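Local coordinates for type 3A cellulose-binding domain protein (Clostridium thermocellum, PDB 4B9P), which binds cellulose through this extracellular module, the probable polysaccharide sensor of a membrane-anchored anti-sigma factor thought to release SigI2 when substrate binds, at residues L4-Y12 and I152-W162. Sequence-based numbering, arbitrary orientation.
Sequences LTKIELQAY and ITVYISGTLYW
Trp162 lays one face of its indole over the Glu8-Leu9 backbone, where the CB of Leu9 forms a CH-pi contact 3.5 Å from the centroid of the five-membered ring, 15° off the normal. The Leu9 backbone N is on the same face, 3.7 Å above the plane; buried with no N or O partner, it directs its N-H at the six-membered ring, as in an N-H...pi contact. Trp162 CG is anti to the backbone N (chi1 177°), which carries the ring toward strand 7-12. At its far end CZ3 lies 3.7 Å from Glu8 CA, while the Glu8 side chain runs alongside the ring in the same direction, its carboxylate turned 59° from the ring plane and its OE2 accepting a hydrogen bond from Gln10 NE2. The indole NE1 donates to Trp149 O, which, with Leu9 packed on the face, helps hold the ring's rotation.

Between Trp162 and Tyr161, Ile7 presses CD1 on Val154 CG1 at 3.5 Å, a tight fit; the same methyl touches the CB atoms of both aromatic residues. Strands 7-12 and 152-156 belong to the two facing antiparallel sheets of the CBM3 beta-sandwich; Ile7, Leu9, Ala11, Ile152 and Val154 form part of its hydrophobic interior, with Trp162 and Tyr161 at the margin, on the outermost strand 159-162. Opposite Val154, Tyr161 and Trp162 make a classic beta bulge, both backbone N-H groups donating to Val154 O. Farther along, Leu9 crosses Ile152 at about a right angle, CD1 to CG2, and Ala11 CB meets Ile152 CD1 at 3.6 Å.

Strands 152-156 and 159-162 form a hairpin closed by a type I' turn; toward that end, Thr5 crosses Tyr161 almost perpendicularly, its CG2 3.6 Å from CE2, and points that methyl tip to tip at Ile156 CD1; its OG1 is hydrogen-bonded to Thr35 OG1. No direct hydrogen bond joins the segments, but one water accepts from Ile7 N and donates to Tyr161 O at 2.8 Å.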
ATOM      1  N   LEU A   4     -13.975 -18.731  10.957  1.00 36.73           N
ATOM      2  CA  LEU A   4     -12.651 -18.405  10.480  1.00 36.02           C
ATOM      3  C   LEU A   4     -12.491 -16.914  10.114  1.00 31.45           C
ATOM      4  O   LEU A   4     -13.364 -16.334   9.452  1.00 32.32           O
ATOM      5  CB  LEU A   4     -12.438 -19.252   9.233  1.00 38.96           C
ATOM      6  CG  LEU A   4     -11.078 -19.321   8.571  1.00 44.02           C
ATOM      7  CD1 LEU A   4     -10.166 -20.236   9.375  1.00 47.17           C
ATOM      8  CD2 LEU A   4     -11.281 -19.850   7.185  1.00 47.42           C
ATOM      9  N   THR A   5     -11.405 -16.289  10.566  1.00 29.39           N
ATOM     10  CA  THR A   5     -11.028 -14.968  10.056  1.00 26.56           C
ATOM     11  C   THR A   5     -10.070 -15.168   8.905  1.00 23.95           C
ATOM     12  O   THR A   5      -9.039 -15.818   9.070  1.00 27.47           O
ATOM     13  CB  THR A   5     -10.367 -14.100  11.154  1.00 28.21           C
ATOM     14  OG1 THR A   5     -11.317 -13.884  12.192  1.00 31.30           O
ATOM     15  CG2 THR A   5      -9.941 -12.748  10.611  1.00 27.75           C
ATOM     16  N   LYS A   6     -10.421 -14.645   7.730  1.00 24.13           N
ATOM     17  CA  LYS A   6      -9.606 -14.871   6.547  1.00 22.87           C
ATOM     18  C   LYS A   6      -9.770 -13.717   5.596  1.00 20.87           C
ATOM     19  O   LYS A   6     -10.865 -13.154   5.452  1.00 20.40           O
ATOM     20  CB  LYS A   6     -10.004 -16.174   5.842  1.00 24.86           C
ATOM     21  CG  LYS A   6      -8.976 -16.662   4.834  1.00 28.41           C
ATOM     22  CD  LYS A   6      -9.407 -17.996   4.241  1.00 32.69           C
ATOM     23  CE  LYS A   6      -8.588 -18.397   3.013  1.00 37.45           C
ATOM     24  NZ  LYS A   6      -9.309 -19.437   2.209  1.00 41.12           N
ATOM     25  N   ILE A   7      -8.665 -13.339   4.948  1.00 20.31           N
ATOM     26  CA  ILE A   7      -8.690 -12.284   3.959  1.00 20.15           C
ATOM     27  C   ILE A   7      -7.934 -12.717   2.700  1.00 19.82           C
ATOM     28  O   ILE A   7      -7.134 -13.670   2.743  1.00 21.08           O
ATOM     29  CB  ILE A   7      -8.057 -10.980   4.498  1.00 21.14           C
ATOM     30  CG1 ILE A   7      -6.658 -11.238   5.052  1.00 21.84           C
ATOM     31  CG2 ILE A   7      -9.003 -10.348   5.539  1.00 21.16           C
ATOM     32  CD1 ILE A   7      -5.910 -10.007   5.434  1.00 22.49           C
ATOM     33  N   GLU A   8      -8.176 -12.000   1.610  1.00 19.63           N
ATOM     34  CA  GLU A   8      -7.393 -12.117   0.413  1.00 20.13           C
ATOM     35  C   GLU A   8      -6.973 -10.707   0.031  1.00 18.60           C
ATOM     36  O   GLU A   8      -7.771  -9.780   0.144  1.00 19.62           O
ATOM     37  CB  GLU A   8      -8.208 -12.768  -0.720  1.00 21.48           C
ATOM     38  CG  GLU A   8      -7.420 -12.921  -1.983  1.00 24.62           C
ATOM     39  CD  GLU A   8      -8.167 -13.695  -3.038  1.00 29.43           C
ATOM     40  OE1 GLU A   8      -8.175 -14.940  -2.941  1.00 35.22           O
ATOM     41  OE2 GLU A   8      -8.729 -13.092  -3.979  1.00 28.00           O
ATOM     42  N   LEU A   9      -5.740 -10.537  -0.443  1.00 18.91           N
ATOM     43  CA  LEU A   9      -5.251  -9.232  -0.838  1.00 17.59           C
ATOM     44  C   LEU A   9      -4.903  -9.318  -2.314  1.00 18.19           C
ATOM     45  O   LEU A   9      -4.077 -10.155  -2.712  1.00 18.75           O
ATOM     46  CB  LEU A   9      -4.042  -8.873   0.012  1.00 19.10           C
ATOM     47  CG  LEU A   9      -3.413  -7.490  -0.046  1.00 21.99           C
ATOM     48  CD1 LEU A   9      -2.676  -7.196  -1.372  1.00 21.56           C
ATOM     49  CD2 LEU A   9      -4.385  -6.405   0.368  1.00 24.24           C
ATOM     50  N   GLN A  10      -5.534  -8.460  -3.122  1.00 17.02           N
ATOM     51  CA  GLN A  10      -5.207  -8.328  -4.536  1.00 16.07           C
ATOM     52  C   GLN A  10      -4.556  -6.978  -4.765  1.00 16.84           C
ATOM     53  O   GLN A  10      -4.870  -6.009  -4.050  1.00 17.52           O
ATOM     54  CB  GLN A  10      -6.424  -8.501  -5.439  1.00 17.86           C
ATOM     55  CG  GLN A  10      -7.072  -9.828  -5.259  1.00 18.49           C
ATOM     56  CD  GLN A  10      -8.208 -10.032  -6.227  1.00 23.03           C
ATOM     57  OE1 GLN A  10      -8.433  -9.216  -7.092  1.00 30.84           O
ATOM     58  NE2 GLN A  10      -8.962 -11.114  -6.064  1.00 23.68           N
ATOM     59  N   ALA A  11      -3.660  -6.880  -5.736  1.00 16.53           N
ATOM     60  CA  ALA A  11      -2.980  -5.601  -5.967  1.00 16.68           C
ATOM     61  C   ALA A  11      -2.415  -5.566  -7.372  1.00 16.66           C
ATOM     62  O   ALA A  11      -2.259  -6.607  -8.036  1.00 17.35           O
ATOM     63  CB  ALA A  11      -1.851  -5.426  -4.963  1.00 17.54           C
ATOM     64  N   TYR A  12      -2.078  -4.379  -7.834  1.00 16.13           N
ATOM     65  CA  TYR A  12      -1.209  -4.222  -8.967  1.00 16.05           C
ATOM     66  C   TYR A  12      -0.610  -2.824  -8.904  1.00 16.84           C
ATOM     67  O   TYR A  12      -1.074  -1.964  -8.144  1.00 17.52           O
ATOM     68  CB  TYR A  12      -1.943  -4.454 -10.302  1.00 17.42           C
ATOM     69  CG  TYR A  12      -2.916  -3.400 -10.743  1.00 18.16           C
ATOM     70  CD1 TYR A  12      -4.173  -3.290 -10.143  1.00 19.56           C
ATOM     71  CD2 TYR A  12      -2.623  -2.547 -11.810  1.00 20.47           C
ATOM     72  CE1 TYR A  12      -5.105  -2.335 -10.570  1.00 21.48           C
ATOM     73  CE2 TYR A  12      -3.543  -1.606 -12.237  1.00 22.48           C
ATOM     74  CZ  TYR A  12      -4.780  -1.511 -11.631  1.00 23.60           C
ATOM     75  OH  TYR A  12      -5.692  -0.565 -12.069  1.00 26.48           O
ATOM     76  N   ILE A 152       2.666  -7.914  -0.440  1.00 17.16           N
ATOM     77  CA  ILE A 152       2.098  -6.845   0.376  1.00 17.43           C
ATOM     78  C   ILE A 152       1.521  -7.542   1.605  1.00 17.73           C
ATOM     79  O   ILE A 152       0.849  -8.563   1.483  1.00 20.36           O
ATOM     80  CB  ILE A 152       1.001  -6.078  -0.401  1.00 17.10           C
ATOM     81  CG1 ILE A 152       1.682  -5.214  -1.485  1.00 16.93           C
ATOM     82  CG2 ILE A 152       0.120  -5.238   0.546  1.00 19.38           C
ATOM     83  CD1 ILE A 152       0.668  -4.647  -2.485  1.00 18.53           C
ATOM     84  N   THR A 153       1.820  -7.037   2.804  1.00 16.51           N
ATOM     85  CA  THR A 153       1.362  -7.750   4.001  1.00 17.25           C
ATOM     86  C   THR A 153       0.169  -7.056   4.623  1.00 16.85           C
ATOM     87  O   THR A 153      -0.054  -5.860   4.427  1.00 17.50           O
ATOM     88  CB  THR A 153       2.483  -7.837   5.057  1.00 18.55           C
ATOM     89  OG1 THR A 153       3.011  -6.521   5.271  1.00 19.14           O
ATOM     90  CG2 THR A 153       3.598  -8.773   4.596  1.00 21.64           C
ATOM     91  N   VAL A 154      -0.620  -7.824   5.371  1.00 16.69           N
ATOM     92  CA  VAL A 154      -1.807  -7.292   6.045  1.00 17.22           C
ATOM     93  C   VAL A 154      -1.840  -7.834   7.463  1.00 17.72           C
ATOM     94  O   VAL A 154      -1.633  -9.039   7.669  1.00 18.51           O
ATOM     95  CB  VAL A 154      -3.141  -7.662   5.331  1.00 18.28           C
ATOM     96  CG1 VAL A 154      -4.321  -6.969   6.020  1.00 20.16           C
ATOM     97  CG2 VAL A 154      -3.099  -7.332   3.841  1.00 19.74           C
ATOM     98  N   TYR A 155      -2.056  -6.927   8.413  1.00 18.27           N
ATOM     99  CA  TYR A 155      -2.113  -7.264   9.839  1.00 18.89           C
ATOM    100  C   TYR A 155      -3.486  -6.893  10.380  1.00 19.33           C
ATOM    101  O   TYR A 155      -4.054  -5.864  10.000  1.00 20.20           O
ATOM    102  CB  TYR A 155      -1.078  -6.465  10.636  1.00 20.11           C
ATOM    103  CG  TYR A 155       0.269  -6.596  10.013  1.00 19.49           C
ATOM    104  CD1 TYR A 155       0.607  -5.803   8.921  1.00 20.37           C
ATOM    105  CD2 TYR A 155       1.198  -7.503  10.484  1.00 21.58           C
ATOM    106  CE1 TYR A 155       1.826  -5.895   8.308  1.00 21.87           C
ATOM    107  CE2 TYR A 155       2.479  -7.603   9.838  1.00 23.66           C
ATOM    108  CZ  TYR A 155       2.763  -6.780   8.742  1.00 22.64           C
ATOM    109  OH  TYR A 155       3.967  -6.811   8.056  1.00 25.01           O
ATOM    110  N   ILE A 156      -4.040  -7.730  11.258  1.00 19.90           N
ATOM    111  CA  ILE A 156      -5.257  -7.398  11.961  1.00 21.14           C
ATOM    112  C   ILE A 156      -4.884  -7.407  13.441  1.00 22.07           C
ATOM    113  O   ILE A 156      -4.457  -8.445  13.978  1.00 22.69           O
ATOM    114  CB  ILE A 156      -6.346  -8.418  11.692  1.00 21.62           C
ATOM    115  CG1 ILE A 156      -6.542  -8.615  10.182  1.00 22.06           C
ATOM    116  CG2 ILE A 156      -7.624  -7.991  12.330  1.00 24.44           C
ATOM    117  CD1 ILE A 156      -7.658  -9.616   9.784  1.00 25.19           C
ATOM    118  N   SER A 157      -5.078  -6.269  14.104  1.00 22.53           N
ATOM    119  CA  SER A 157      -4.737  -6.137  15.515  1.00 24.81           C
ATOM    120  C   SER A 157      -3.302  -6.593  15.788  1.00 25.28           C
ATOM    121  O   SER A 157      -3.025  -7.232  16.822  1.00 28.43           O
ATOM    122  CB  SER A 157      -5.726  -6.904  16.393  1.00 26.49           C
ATOM    123  OG  SER A 157      -7.010  -6.354  16.220  1.00 30.41           O
ATOM    124  N   GLY A 158      -2.398  -6.289  14.861  1.00 23.51           N
ATOM    125  CA  GLY A 158      -0.987  -6.567  15.035  1.00 25.63           C
ATOM    126  C   GLY A 158      -0.533  -7.942  14.591  1.00 25.31           C
ATOM    127  O   GLY A 158       0.669  -8.195  14.543  1.00 28.00           O
ATOM    128  N   THR A 159      -1.465  -8.824  14.246  1.00 22.82           N
ATOM    129  CA  THR A 159      -1.120 -10.169  13.814  1.00 23.74           C
ATOM    130  C   THR A 159      -1.107 -10.272  12.292  1.00 21.74           C
ATOM    131  O   THR A 159      -2.050  -9.827  11.639  1.00 21.46           O
ATOM    132  CB  THR A 159      -2.116 -11.196  14.383  1.00 26.95           C
ATOM    133  OG1 THR A 159      -2.024 -11.156  15.804  1.00 30.25           O
ATOM    134  CG2 THR A 159      -1.758 -12.578  13.938  1.00 29.82           C
ATOM    135  N   LEU A 160      -0.058 -10.862  11.729  1.00 20.77           N
ATOM    136  CA  LEU A 160       0.023 -11.060  10.280  1.00 21.37           C
ATOM    137  C   LEU A 160      -1.067 -12.026   9.781  1.00 21.60           C
ATOM    138  O   LEU A 160      -1.105 -13.184  10.194  1.00 24.34           O
ATOM    139  CB  LEU A 160       1.414 -11.565   9.858  1.00 22.81           C
ATOM    140  CG  LEU A 160       1.675 -11.724   8.370  1.00 23.56           C
ATOM    141  CD1 LEU A 160       1.744 -10.389   7.673  1.00 23.77           C
ATOM    142  CD2 LEU A 160       3.011 -12.510   8.172  1.00 27.09           C
ATOM    143  N   TYR A 161      -1.950 -11.542   8.901  1.00 20.34           N
ATOM    144  CA  TYR A 161      -2.988 -12.387   8.312  1.00 20.44           C
ATOM    145  C   TYR A 161      -2.825 -12.611   6.817  1.00 19.27           C
ATOM    146  O   TYR A 161      -3.558 -13.408   6.247  1.00 22.48           O
ATOM    147  CB  TYR A 161      -4.386 -11.806   8.570  1.00 22.82           C
ATOM    148  CG  TYR A 161      -5.031 -12.335   9.807  1.00 23.10           C
ATOM    149  CD1 TYR A 161      -4.717 -11.809  11.060  1.00 24.00           C
ATOM    150  CD2 TYR A 161      -5.933 -13.396   9.741  1.00 24.95           C
ATOM    151  CE1 TYR A 161      -5.295 -12.313  12.217  1.00 25.80           C
ATOM    152  CE2 TYR A 161      -6.519 -13.908  10.887  1.00 27.48           C
ATOM    153  CZ  TYR A 161      -6.222 -13.361  12.118  1.00 27.96           C
ATOM    154  OH  TYR A 161      -6.801 -13.904  13.237  1.00 33.99           O
ATOM    155  N   TRP A 162      -1.894 -11.906   6.176  1.00 18.99           N
ATOM    156  CA  TRP A 162      -1.694 -12.090   4.745  1.00 18.70           C
ATOM    157  C   TRP A 162      -0.288 -11.688   4.382  1.00 18.42           C
ATOM    158  O   TRP A 162       0.195 -10.665   4.850  1.00 18.59           O
ATOM    159  CB  TRP A 162      -2.657 -11.194   3.931  1.00 17.81           C
ATOM    160  CG  TRP A 162      -2.398 -11.337   2.479  1.00 18.07           C
ATOM    161  CD1 TRP A 162      -1.529 -10.600   1.744  1.00 17.96           C
ATOM    162  CD2 TRP A 162      -2.953 -12.315   1.597  1.00 17.77           C
ATOM    163  NE1 TRP A 162      -1.479 -11.067   0.449  1.00 18.65           N
ATOM    164  CE2 TRP A 162      -2.355 -12.115   0.335  1.00 17.35           C
ATOM    165  CE3 TRP A 162      -3.914 -13.323   1.751  1.00 18.81           C
ATOM    166  CZ2 TRP A 162      -2.682 -12.883  -0.764  1.00 20.00           C
ATOM    167  CZ3 TRP A 162      -4.237 -14.104   0.662  1.00 19.61           C
ATOM    168  CH2 TRP A 162      -3.637 -13.881  -0.582  1.00 20.60           C
TER
HETATM  169  O   HOH W   1      -6.097 -14.631   6.016  1.00 25.65           O